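Local coordinates for genome packaging NTPase B204 (Sulfolobus turreted icosahedral virus 2, PDB 4KFU), which probably hydrolyses ATP to power the packaging of DNA into the virus capsid, as a P-loop NTPase of the FtsK-HerA superfamily, at residues 83-88 and 120-125; 35-40 and 89-94; 166-171 and 175-180; 74-79 and 105-110. One frame throughout, in Å; residues are numbered along the deposited sequence. Where two conformers were deposited one is given.

Interactions 1, 2 and 4 cluster around helix 78-95 of this P-loop NTPase, while interaction 3 lies apart. The helix meets helix 117-124 in interaction 1 and strand 35-40 of the central sheet in interaction 2, their centres about 10 Å apart; K89 NZ and E121 OE1 form a salt bridge that joins the two. Interaction 4, at the N-terminal end of the helix, shares the zinc ion with interaction 2 through H108 and D39, and its centre is about 17 Å from that of interaction 2. Along the chain these three alternate, tying separate parts of the fold together. Interaction 3 comes later, a local helical hairpin about 32 Å from interaction 2 between centres.

Interaction 1: 83-88 and 120-125; sequences KLWQAS and DEALHA
The indole of W85 lays its six-membered ring against A122, joining helix 78-95 to helix 117-124 in the alpha/beta core of this P-loop NTPase fold. A122 CB sits over one face, offset toward the rim and 4.0 Å from the centroid of the W85 six-membered ring, a CH-pi contact. The far corner of the indole reaches the backbone itself, with W85 CH2 3.5 Å from A122 CA. CG of W85 is anti to the backbone N (chi1 -179°), which directs the ring toward the other helix. A129, in the loop after helix 117-124, also packs on the indole.

At the ring edge, the extended side chain of E121 brings its carboxylate to the pyrrole N-H. The donor meets the oxygen from above the carboxylate plane, almost along its normal, rather than within it, whereas the acceptor is nearly in the ring plane. The same oxygen forms a salt bridge with K89, one turn after W85 on its helix, so two groups fix it and the lysine probably favours the charged carboxylate. The indole nitrogen is thereby satisfied within a buried contact: W85 NE1 donates to E121 OE1 over 3.0 Å, with an N-H...O angle of 152°.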
# COMPACT_ATOMS: atom_id res chain seq x y z
N LYS A 83 -17.00 -2.70 -0.08
CA LYS A 83 -17.74 -1.44 -0.00
C LYS A 83 -16.81 -0.27 -0.26
O LYS A 83 -17.13 0.65 -1.01
CB LYS A 83 -18.36 -1.30 1.40
CG LYS A 83 -19.49 -0.30 1.50
CD LYS A 83 -19.66 0.20 2.94
CE LYS A 83 -19.53 -0.92 3.96
NZ LYS A 83 -19.71 -0.41 5.36
N LEU A 84 -15.63 -0.31 0.35
CA LEU A 84 -14.63 0.75 0.17
C LEU A 84 -14.17 0.87 -1.27
O LEU A 84 -13.90 1.97 -1.76
CB LEU A 84 -13.42 0.48 1.07
CG LEU A 84 -12.19 1.37 0.88
CD1 LEU A 84 -12.51 2.82 1.16
CD2 LEU A 84 -11.03 0.92 1.76
N TRP A 85 -14.04 -0.27 -1.95
CA TRP A 85 -13.59 -0.28 -3.34
C TRP A 85 -14.62 0.38 -4.27
O TRP A 85 -14.26 1.18 -5.15
CB TRP A 85 -13.27 -1.71 -3.78
CG TRP A 85 -12.78 -1.83 -5.20
CD1 TRP A 85 -13.45 -2.37 -6.26
CD2 TRP A 85 -11.50 -1.41 -5.70
NE1 TRP A 85 -12.68 -2.30 -7.40
CE2 TRP A 85 -11.48 -1.72 -7.08
CE3 TRP A 85 -10.38 -0.80 -5.13
CZ2 TRP A 85 -10.38 -1.43 -7.89
CZ3 TRP A 85 -9.29 -0.53 -5.94
CH2 TRP A 85 -9.30 -0.84 -7.31
N GLN A 86 -15.89 0.05 -4.07
CA GLN A 86 -16.95 0.64 -4.87
C GLN A 86 -17.00 2.14 -4.66
O GLN A 86 -17.15 2.92 -5.62
CB GLN A 86 -18.32 0.03 -4.50
CG GLN A 86 -18.50 -1.43 -4.91
CD GLN A 86 -18.33 -1.65 -6.40
OE1 GLN A 86 -18.86 -0.89 -7.23
NE2 GLN A 86 -17.61 -2.71 -6.76
N ALA A 87 -16.87 2.56 -3.40
CA ALA A 87 -16.86 3.99 -3.07
C ALA A 87 -15.62 4.67 -3.64
O ALA A 87 -15.66 5.83 -4.05
CB ALA A 87 -16.95 4.20 -1.55
N SER A 88 -14.49 3.95 -3.65
CA SER A 88 -13.26 4.52 -4.20
C SER A 88 -13.35 4.76 -5.70
O SER A 88 -12.84 5.75 -6.21
CB SER A 88 -12.05 3.60 -3.89
OG SER A 88 -11.83 3.50 -2.49
N ASP A 120 -9.78 -8.98 -6.79
CA ASP A 120 -9.39 -9.30 -8.15
C ASP A 120 -9.33 -8.05 -9.02
O ASP A 120 -8.38 -7.85 -9.79
CB ASP A 120 -10.32 -10.33 -8.77
CG ASP A 120 -9.76 -10.87 -10.07
OD1 ASP A 120 -8.81 -11.68 -9.99
OD2 ASP A 120 -10.24 -10.47 -11.15
N GLU A 121 -10.34 -7.20 -8.90
CA GLU A 121 -10.34 -5.96 -9.67
C GLU A 121 -9.19 -5.04 -9.28
O GLU A 121 -8.56 -4.41 -10.14
CB GLU A 121 -11.68 -5.23 -9.48
CG GLU A 121 -12.05 -4.37 -10.67
CD GLU A 121 -13.23 -3.45 -10.41
OE1 GLU A 121 -14.11 -3.81 -9.60
OE2 GLU A 121 -13.28 -2.36 -11.02
N ALA A 122 -8.92 -4.94 -7.98
CA ALA A 122 -7.88 -4.07 -7.48
C ALA A 122 -6.53 -4.45 -8.08
O ALA A 122 -5.72 -3.58 -8.41
CB ALA A 122 -7.83 -4.14 -5.97
N LEU A 123 -6.29 -5.75 -8.20
CA LEU A 123 -4.96 -6.24 -8.62
C LEU A 123 -4.84 -6.41 -10.14
O LEU A 123 -3.73 -6.53 -10.65
CB LEU A 123 -4.63 -7.57 -7.92
CG LEU A 123 -4.41 -7.58 -6.41
CD1 LEU A 123 -4.00 -8.98 -5.96
CD2 LEU A 123 -3.35 -6.55 -5.97
N HIS A 124 -5.96 -6.43 -10.86
CA HIS A 124 -5.89 -6.63 -12.31
C HIS A 124 -6.50 -5.51 -13.16
O HIS A 124 -6.19 -5.39 -14.34
CB HIS A 124 -6.53 -7.97 -12.70
CG HIS A 124 -5.88 -9.17 -12.07
ND1 HIS A 124 -6.39 -9.78 -10.95
CD2 HIS A 124 -4.77 -9.86 -12.42
CE1 HIS A 124 -5.61 -10.80 -10.63
NE2 HIS A 124 -4.62 -10.87 -11.50
N ALA A 125 -7.38 -4.71 -12.57
CA ALA A 125 -8.09 -3.72 -13.38
C ALA A 125 -8.03 -2.34 -12.74
O ALA A 125 -8.93 -1.52 -12.94
CB ALA A 125 -9.52 -4.15 -13.57

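Interaction 2: 35-40 and 89-94; sequences SYIIDD and KLHSKK. With ZN (zinc ion), chain L.
In the conformer given, S35 OG is gripped by two groups: NE2 of H91 on helix 78-95 and the hydroxyl of T98 on the neighbouring strand. The contact is strand-to-helix packing in the alpha/beta P-loop NTPase core, where strand 35-40 runs parallel to strand 98-102 and helix 78-95 packs on one face of these strands. S35 OG and H91 NE2 form a hydrogen bond of 3.1 Å, and the serine oxygen lies near the imidazole plane, at the ring edge.

H91 reaches the strand because its CG is anti to the backbone N (chi1 174°). Its other nitrogen, ND1, is hydrogen-bonded to the carbonyl oxygen of I63 in helix 60-65. Both ring nitrogens therefore have partners in a buried setting, which should fix the rotation of the imidazole and link the strand to two helices.

I37 lies two residues along the strand, on the same side of the sheet as S35, and I37 and H91 reach toward each other from strand and helix. The CD1 methyl of I37 lies over one face in a CH-pi contact, 4.0 Å from the H91 ring centroid and offset toward the rim.

Another two residues on, D39 carries this side of the strand to the metal site, which H41, D73 and H108 complete. The aspartate holds the zinc ion with both carboxylate oxygens, D39 OD1 at 2.4 Å and D39 OD2 at 2.3 Å.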
# COMPACT_ATOMS: atom_id res chain seq x y z
N SER A 35 -5.51 12.98 -5.55
CA SER A 35 -6.31 12.66 -4.37
C SER A 35 -5.93 11.30 -3.78
O SER A 35 -5.37 10.45 -4.46
CB SER A 35 -7.80 12.67 -4.72
OG SER A 35 -8.11 11.60 -5.60
N TYR A 36 -6.24 11.11 -2.51
CA TYR A 36 -6.04 9.81 -1.90
C TYR A 36 -7.10 9.45 -0.86
O TYR A 36 -7.73 10.32 -0.24
CB TYR A 36 -4.62 9.65 -1.32
CG TYR A 36 -4.24 10.68 -0.28
CD1 TYR A 36 -4.77 10.64 1.01
CD2 TYR A 36 -3.31 11.68 -0.57
CE1 TYR A 36 -4.42 11.57 1.96
CE2 TYR A 36 -2.95 12.61 0.38
CZ TYR A 36 -3.51 12.55 1.65
OH TYR A 36 -3.15 13.47 2.61
N ILE A 37 -7.29 8.14 -0.71
CA ILE A 37 -8.16 7.56 0.30
C ILE A 37 -7.31 6.64 1.16
O ILE A 37 -6.64 5.73 0.62
CB ILE A 37 -9.28 6.72 -0.36
CG1 ILE A 37 -10.05 7.56 -1.39
CG2 ILE A 37 -10.22 6.15 0.69
CD1 ILE A 37 -10.98 6.74 -2.27
N ILE A 38 -7.30 6.85 2.47
CA ILE A 38 -6.53 5.97 3.35
C ILE A 38 -7.40 5.03 4.17
O ILE A 38 -8.24 5.47 4.99
CB ILE A 38 -5.64 6.78 4.33
CG1 ILE A 38 -4.78 7.79 3.57
CG2 ILE A 38 -4.79 5.84 5.17
CD1 ILE A 38 -3.96 8.71 4.49
N ASP A 39 -7.20 3.72 3.97
CA ASP A 39 -7.84 2.67 4.75
C ASP A 39 -6.96 2.40 5.96
O ASP A 39 -5.91 1.75 5.85
CB ASP A 39 -8.01 1.42 3.87
CG ASP A 39 -8.57 0.21 4.62
OD1 ASP A 39 -9.18 0.36 5.69
OD2 ASP A 39 -8.41 -0.93 4.12
N ASP A 40 -7.38 2.93 7.12
CA ASP A 40 -6.57 2.98 8.35
C ASP A 40 -7.08 1.97 9.38
O ASP A 40 -8.27 1.96 9.72
CB ASP A 40 -6.64 4.40 8.92
CG ASP A 40 -5.59 4.69 10.00
OD1 ASP A 40 -5.01 3.75 10.60
OD2 ASP A 40 -5.34 5.89 10.26
N LYS A 89 -13.98 3.82 -6.41
CA LYS A 89 -14.19 3.97 -7.85
C LYS A 89 -15.05 5.21 -8.17
O LYS A 89 -14.76 5.97 -9.10
CB LYS A 89 -14.82 2.70 -8.43
CG LYS A 89 -13.83 1.54 -8.56
CD LYS A 89 -14.35 0.43 -9.48
CE LYS A 89 -15.45 -0.38 -8.84
NZ LYS A 89 -15.81 -1.55 -9.70
N LEU A 90 -16.10 5.43 -7.38
CA LEU A 90 -16.92 6.63 -7.57
C LEU A 90 -16.15 7.89 -7.19
O LEU A 90 -16.24 8.91 -7.88
CB LEU A 90 -18.25 6.51 -6.82
CG LEU A 90 -19.18 5.41 -7.37
CD1 LEU A 90 -20.39 5.18 -6.47
CD2 LEU A 90 -19.63 5.73 -8.79
N HIS A 91 -15.38 7.82 -6.11
CA HIS A 91 -14.46 8.90 -5.76
C HIS A 91 -13.57 9.25 -6.95
O HIS A 91 -13.31 10.42 -7.22
CB HIS A 91 -13.59 8.50 -4.57
CG HIS A 91 -12.52 9.49 -4.24
ND1 HIS A 91 -12.55 10.25 -3.09
CD2 HIS A 91 -11.39 9.84 -4.90
CE1 HIS A 91 -11.48 11.03 -3.05
NE2 HIS A 91 -10.77 10.81 -4.14
N SER A 92 -13.08 8.23 -7.65
CA SER A 92 -12.17 8.42 -8.78
C SER A 92 -12.88 9.07 -9.98
O SER A 92 -12.27 9.84 -10.73
CB SER A 92 -11.54 7.09 -9.20
OG SER A 92 -10.79 7.24 -10.39
N LYS A 93 -14.16 8.74 -10.15
CA LYS A 93 -14.97 9.38 -11.17
C LYS A 93 -14.98 10.89 -10.96
O LYS A 93 -14.80 11.66 -11.90
CB LYS A 93 -16.40 8.84 -11.14
CG LYS A 93 -16.60 7.49 -11.82
CD LYS A 93 -16.00 7.48 -13.22
CE LYS A 93 -16.56 6.34 -14.07
NZ LYS A 93 -16.43 5.01 -13.40
N LYS A 94 -15.15 11.31 -9.71
CA LYS A 94 -15.22 12.73 -9.39
C LYS A 94 -13.86 13.40 -9.43
O LYS A 94 -13.69 14.42 -10.12
CB LYS A 94 -15.85 12.94 -8.00
CG LYS A 94 -15.90 14.39 -7.54
CD LYS A 94 -16.53 14.50 -6.16
CE LYS A 94 -17.36 15.77 -6.02
NZ LYS A 94 -16.64 16.85 -5.30
ZN ZN L . -9.37 -1.99 5.87

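Interaction 3: 166-171 and 175-180; sequences RWISKY and EAAEKV
I168 leaves helix 166-171 and points at the following helix, the two forming a helical hairpin whose segments run nearly antiparallel, at 154°, with their axes 8.0 Å apart at closest approach. From its base outward, CB first meets the methyl of A177, with I168 CB 4.1 Å from A177 CB. Beyond it the side chain forks. The CG2 branch, anti to the backbone N, presses against the start of the A177 residue, and I168 CG2 comes to 3.5 Å from A177 N. The same methyl touches both alanine side chains, with I168 CG2 3.8 Å from A177 CB and 3.9 Å from A176 CB. The other branch passes through CG1, beside the backbone N (chi1 -66°), and ends at CD1, where I168 CD1 meets V180 CG1 at 4.1 Å as the two side chains pass at a slant.

The small side chain of A177 is consistent with the close approach here, where the CA atoms of I168 and A177 are 5.4 Å apart. M156 of strand 153-156 touches I168, A176 and V180 alike, so the same apolar group also packs on the sheet, where A176 adds contacts to L189 and I198.

Beside this patch, S169 OG lies 3.2 Å from A177 CB, yet its hydrogen bond turns back to the carbonyl oxygen of L165 in its own helix. No hydrogen bond crosses between the two segments; their association rests on close apolar packing, in which shape rather than polar pairing sets the fit.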
# COMPACT_ATOMS: atom_id res chain seq x y z
N ARG A 166 13.16 -16.50 0.96
CA ARG A 166 12.68 -17.49 -0.00
C ARG A 166 11.49 -16.97 -0.80
O ARG A 166 11.36 -17.22 -2.00
CB ARG A 166 12.29 -18.79 0.72
CG ARG A 166 11.82 -19.89 -0.21
CD ARG A 166 11.37 -21.14 0.55
NE ARG A 166 10.30 -20.86 1.51
CZ ARG A 166 9.01 -20.75 1.19
NH1 ARG A 166 8.62 -20.88 -0.08
NH2 ARG A 166 8.10 -20.50 2.13
N TRP A 167 10.60 -16.25 -0.12
CA TRP A 167 9.44 -15.64 -0.78
C TRP A 167 9.90 -14.57 -1.75
O TRP A 167 9.39 -14.46 -2.87
CB TRP A 167 8.53 -14.99 0.27
CG TRP A 167 7.44 -15.85 0.74
CD1 TRP A 167 7.56 -17.03 1.43
CD2 TRP A 167 6.04 -15.62 0.58
NE1 TRP A 167 6.32 -17.54 1.70
CE2 TRP A 167 5.36 -16.69 1.19
CE3 TRP A 167 5.29 -14.59 -0.01
CZ2 TRP A 167 3.97 -16.77 1.23
CZ3 TRP A 167 3.91 -14.68 0.02
CH2 TRP A 167 3.27 -15.76 0.64
N ILE A 168 10.83 -13.74 -1.29
CA ILE A 168 11.35 -12.68 -2.13
C ILE A 168 11.98 -13.29 -3.39
O ILE A 168 11.71 -12.83 -4.51
CB ILE A 168 12.37 -11.81 -1.35
CG1 ILE A 168 11.66 -11.05 -0.21
CG2 ILE A 168 13.05 -10.81 -2.27
CD1 ILE A 168 12.65 -10.31 0.72
N SER A 169 12.79 -14.33 -3.22
CA SER A 169 13.44 -14.98 -4.36
C SER A 169 12.42 -15.53 -5.34
O SER A 169 12.57 -15.40 -6.56
CB SER A 169 14.32 -16.14 -3.88
OG SER A 169 15.33 -15.69 -3.02
N LYS A 170 11.37 -16.14 -4.80
CA LYS A 170 10.40 -16.87 -5.62
C LYS A 170 9.38 -15.97 -6.33
O LYS A 170 8.95 -16.28 -7.45
CB LYS A 170 9.70 -17.92 -4.74
CG LYS A 170 8.65 -18.80 -5.44
CD LYS A 170 8.21 -19.94 -4.51
CE LYS A 170 7.01 -20.73 -5.05
NZ LYS A 170 7.35 -21.51 -6.28
N TYR A 171 9.00 -14.86 -5.70
CA TYR A 171 7.86 -14.08 -6.21
C TYR A 171 8.23 -12.67 -6.63
O TYR A 171 7.40 -11.96 -7.19
CB TYR A 171 6.75 -13.97 -5.16
CG TYR A 171 6.18 -15.28 -4.73
CD1 TYR A 171 5.52 -16.11 -5.63
CD2 TYR A 171 6.27 -15.69 -3.41
CE1 TYR A 171 4.98 -17.33 -5.22
CE2 TYR A 171 5.73 -16.89 -2.99
CZ TYR A 171 5.08 -17.70 -3.90
OH TYR A 171 4.57 -18.89 -3.47
N GLU A 175 17.82 -11.35 -6.90
CA GLU A 175 18.76 -10.25 -6.68
C GLU A 175 18.29 -9.37 -5.50
O GLU A 175 19.11 -8.89 -4.72
CB GLU A 175 18.89 -9.41 -7.95
CG GLU A 175 19.97 -8.30 -7.89
CD GLU A 175 19.93 -7.36 -9.11
OE1 GLU A 175 19.30 -7.71 -10.13
OE2 GLU A 175 20.54 -6.27 -9.05
N ALA A 176 16.98 -9.15 -5.39
CA ALA A 176 16.40 -8.43 -4.26
C ALA A 176 16.63 -9.19 -2.96
O ALA A 176 16.93 -8.60 -1.92
CB ALA A 176 14.90 -8.21 -4.49
N ALA A 177 16.46 -10.51 -3.02
CA ALA A 177 16.62 -11.35 -1.84
C ALA A 177 18.03 -11.24 -1.29
O ALA A 177 18.24 -11.29 -0.08
CB ALA A 177 16.30 -12.78 -2.15
N GLU A 178 19.01 -11.10 -2.18
CA GLU A 178 20.38 -10.94 -1.70
C GLU A 178 20.62 -9.55 -1.14
O GLU A 178 21.28 -9.40 -0.11
CB GLU A 178 21.39 -11.24 -2.81
CG GLU A 178 22.74 -11.71 -2.27
CD GLU A 178 22.59 -12.92 -1.36
OE1 GLU A 178 21.89 -13.89 -1.76
OE2 GLU A 178 23.15 -12.90 -0.24
N LYS A 179 20.08 -8.52 -1.80
CA LYS A 179 20.39 -7.15 -1.44
C LYS A 179 19.64 -6.64 -0.20
O LYS A 179 20.09 -5.71 0.48
CB LYS A 179 20.15 -6.21 -2.63
CG LYS A 179 21.06 -6.49 -3.86
CD LYS A 179 22.53 -6.36 -3.53
CE LYS A 179 23.44 -6.51 -4.77
NZ LYS A 179 24.03 -7.88 -4.93
N VAL A 180 18.51 -7.27 0.12
CA VAL A 180 17.71 -6.85 1.28
C VAL A 180 18.44 -7.14 2.60
O VAL A 180 18.19 -6.49 3.63
CB VAL A 180 16.30 -7.50 1.23
CG1 VAL A 180 16.36 -8.96 1.68
CG2 VAL A 180 15.34 -6.73 2.09

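Interaction 4: 74-79 and 105-110; sequences RAKNDD and AYYHFK. With ZN (zinc ion), chain L.
The aliphatic chain of K76 runs along the ring of Y107, the two side chains lying side by side and pointing the same way, in the most extensive part of this contact beside the zinc site. K76 CB is 3.8 Å from Y107 CD1, and farther out K76 CD stands over the ring face, 4.0 Å from the Y107 centroid, as a CH-pi contact. Y106 CE1 covers the opposite face of that ring. A bend at the last torsion (chi4 56°) takes the ammonium group away to the carbonyls of R74 and D73; at 6.0 Å from the Y107 centroid, K76 NZ can offer at most a weak cation-pi attraction.

H108 meets the backbone of K76 and N77 through fewer atoms. N77 O approaches its imidazole obliquely, 3.5 Å from H108 CE1, without a hydrogen bond. The ring is held instead by the metal: H108 NE2 binds the zinc ion at 2.0 Å, together with D39, H41 and D73.

At the partly exposed D78, direct contact gives way to water. One molecule donates both to D78 OD1, at 2.7 Å, and to the carbonyl oxygen H108 O.

N77 is the N-cap of helix 78-95, its OD1 accepting from F80 N. The contact thus joins the start of that helix to the loop between strand 98-102 and helix 117-124, whose F109 packs on I119 and L123 of helix 117-124.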
# COMPACT_ATOMS: atom_id res chain seq x y z
N ARG A 74 -12.91 -0.56 11.19
CA ARG A 74 -13.13 -1.27 12.43
C ARG A 74 -13.33 -2.77 12.21
O ARG A 74 -12.74 -3.59 12.92
CB ARG A 74 -14.35 -0.68 13.16
CG ARG A 74 -14.83 -1.48 14.36
N ALA A 75 -14.15 -3.12 11.22
CA ALA A 75 -14.47 -4.52 10.94
C ALA A 75 -13.31 -5.33 10.36
O ALA A 75 -13.20 -6.54 10.62
CB ALA A 75 -15.69 -4.61 10.02
N LYS A 76 -12.46 -4.67 9.57
CA LYS A 76 -11.26 -5.29 8.96
C LYS A 76 -11.56 -6.57 8.19
O LYS A 76 -10.76 -7.52 8.22
CB LYS A 76 -10.19 -5.55 10.03
CG LYS A 76 -9.75 -4.30 10.77
CD LYS A 76 -9.11 -4.63 12.11
CE LYS A 76 -8.64 -3.37 12.84
NZ LYS A 76 -9.75 -2.40 13.02
N ASN A 77 -12.70 -6.59 7.49
CA ASN A 77 -13.16 -7.79 6.80
C ASN A 77 -13.38 -7.63 5.29
O ASN A 77 -13.25 -6.53 4.74
CB ASN A 77 -14.42 -8.35 7.48
CG ASN A 77 -15.58 -7.34 7.51
OD1 ASN A 77 -15.57 -6.31 6.81
ND2 ASN A 77 -16.60 -7.63 8.32
N ASP A 78 -13.72 -8.74 4.63
CA ASP A 78 -13.93 -8.74 3.19
C ASP A 78 -15.07 -7.82 2.75
O ASP A 78 -15.00 -7.19 1.69
CB ASP A 78 -14.20 -10.17 2.68
CG ASP A 78 -12.98 -11.07 2.73
OD1 ASP A 78 -11.84 -10.55 2.76
OD2 ASP A 78 -13.15 -12.31 2.75
N ASP A 79 -16.13 -7.78 3.56
CA ASP A 79 -17.31 -6.96 3.23
C ASP A 79 -16.95 -5.49 3.20
O ASP A 79 -17.43 -4.74 2.35
CB ASP A 79 -18.43 -7.21 4.23
N ALA A 105 -2.06 -3.95 5.22
CA ALA A 105 -2.85 -4.54 4.14
C ALA A 105 -3.16 -6.03 4.29
O ALA A 105 -3.92 -6.57 3.50
CB ALA A 105 -2.22 -4.26 2.77
N TYR A 106 -2.57 -6.70 5.28
CA TYR A 106 -2.86 -8.12 5.48
C TYR A 106 -4.30 -8.37 5.91
O TYR A 106 -4.78 -9.50 5.88
CB TYR A 106 -1.90 -8.75 6.49
CG TYR A 106 -1.87 -8.05 7.83
CD1 TYR A 106 -2.82 -8.33 8.80
CD2 TYR A 106 -0.88 -7.12 8.11
CE1 TYR A 106 -2.79 -7.67 10.03
CE2 TYR A 106 -0.84 -6.46 9.33
CZ TYR A 106 -1.79 -6.74 10.29
OH TYR A 106 -1.73 -6.08 11.49
N TYR A 107 -5.01 -7.32 6.33
CA TYR A 107 -6.42 -7.52 6.67
C TYR A 107 -7.25 -7.89 5.46
O TYR A 107 -8.22 -8.64 5.59
CB TYR A 107 -6.99 -6.27 7.33
CG TYR A 107 -6.47 -6.09 8.72
CD1 TYR A 107 -6.75 -7.04 9.71
CD2 TYR A 107 -5.69 -5.00 9.05
CE1 TYR A 107 -6.25 -6.88 11.00
CE2 TYR A 107 -5.20 -4.84 10.33
CZ TYR A 107 -5.48 -5.78 11.30
OH TYR A 107 -4.97 -5.61 12.58
N HIS A 108 -6.88 -7.37 4.29
CA HIS A 108 -7.71 -7.55 3.08
C HIS A 108 -7.05 -8.39 2.00
O HIS A 108 -7.72 -8.88 1.09
CB HIS A 108 -8.06 -6.17 2.50
CG HIS A 108 -8.77 -5.27 3.47
ND1 HIS A 108 -9.84 -5.71 4.22
CD2 HIS A 108 -8.57 -3.98 3.80
CE1 HIS A 108 -10.26 -4.71 4.99
NE2 HIS A 108 -9.52 -3.66 4.74
N PHE A 109 -5.73 -8.55 2.10
CA PHE A 109 -4.96 -9.26 1.07
C PHE A 109 -4.13 -10.39 1.68
O PHE A 109 -3.03 -10.70 1.21
CB PHE A 109 -4.03 -8.28 0.36
CG PHE A 109 -4.74 -7.21 -0.44
CD1 PHE A 109 -5.25 -6.07 0.18
CD2 PHE A 109 -4.86 -7.32 -1.83
CE1 PHE A 109 -5.87 -5.08 -0.56
CE2 PHE A 109 -5.48 -6.33 -2.57
CZ PHE A 109 -5.99 -5.21 -1.93
N LYS A 110 -4.66 -11.02 2.72
CA LYS A 110 -3.90 -12.00 3.48
C LYS A 110 -3.52 -13.23 2.65
O LYS A 110 -4.30 -13.68 1.82
CB LYS A 110 -4.71 -12.42 4.72
CG LYS A 110 -3.85 -12.90 5.86
CD LYS A 110 -4.65 -13.68 6.90
CE LYS A 110 -3.70 -14.36 7.89
NZ LYS A 110 -4.40 -15.14 8.96
ZN ZN L . -9.37 -1.99 5.87
O HOH W 1 -10.49 -8.83 1.24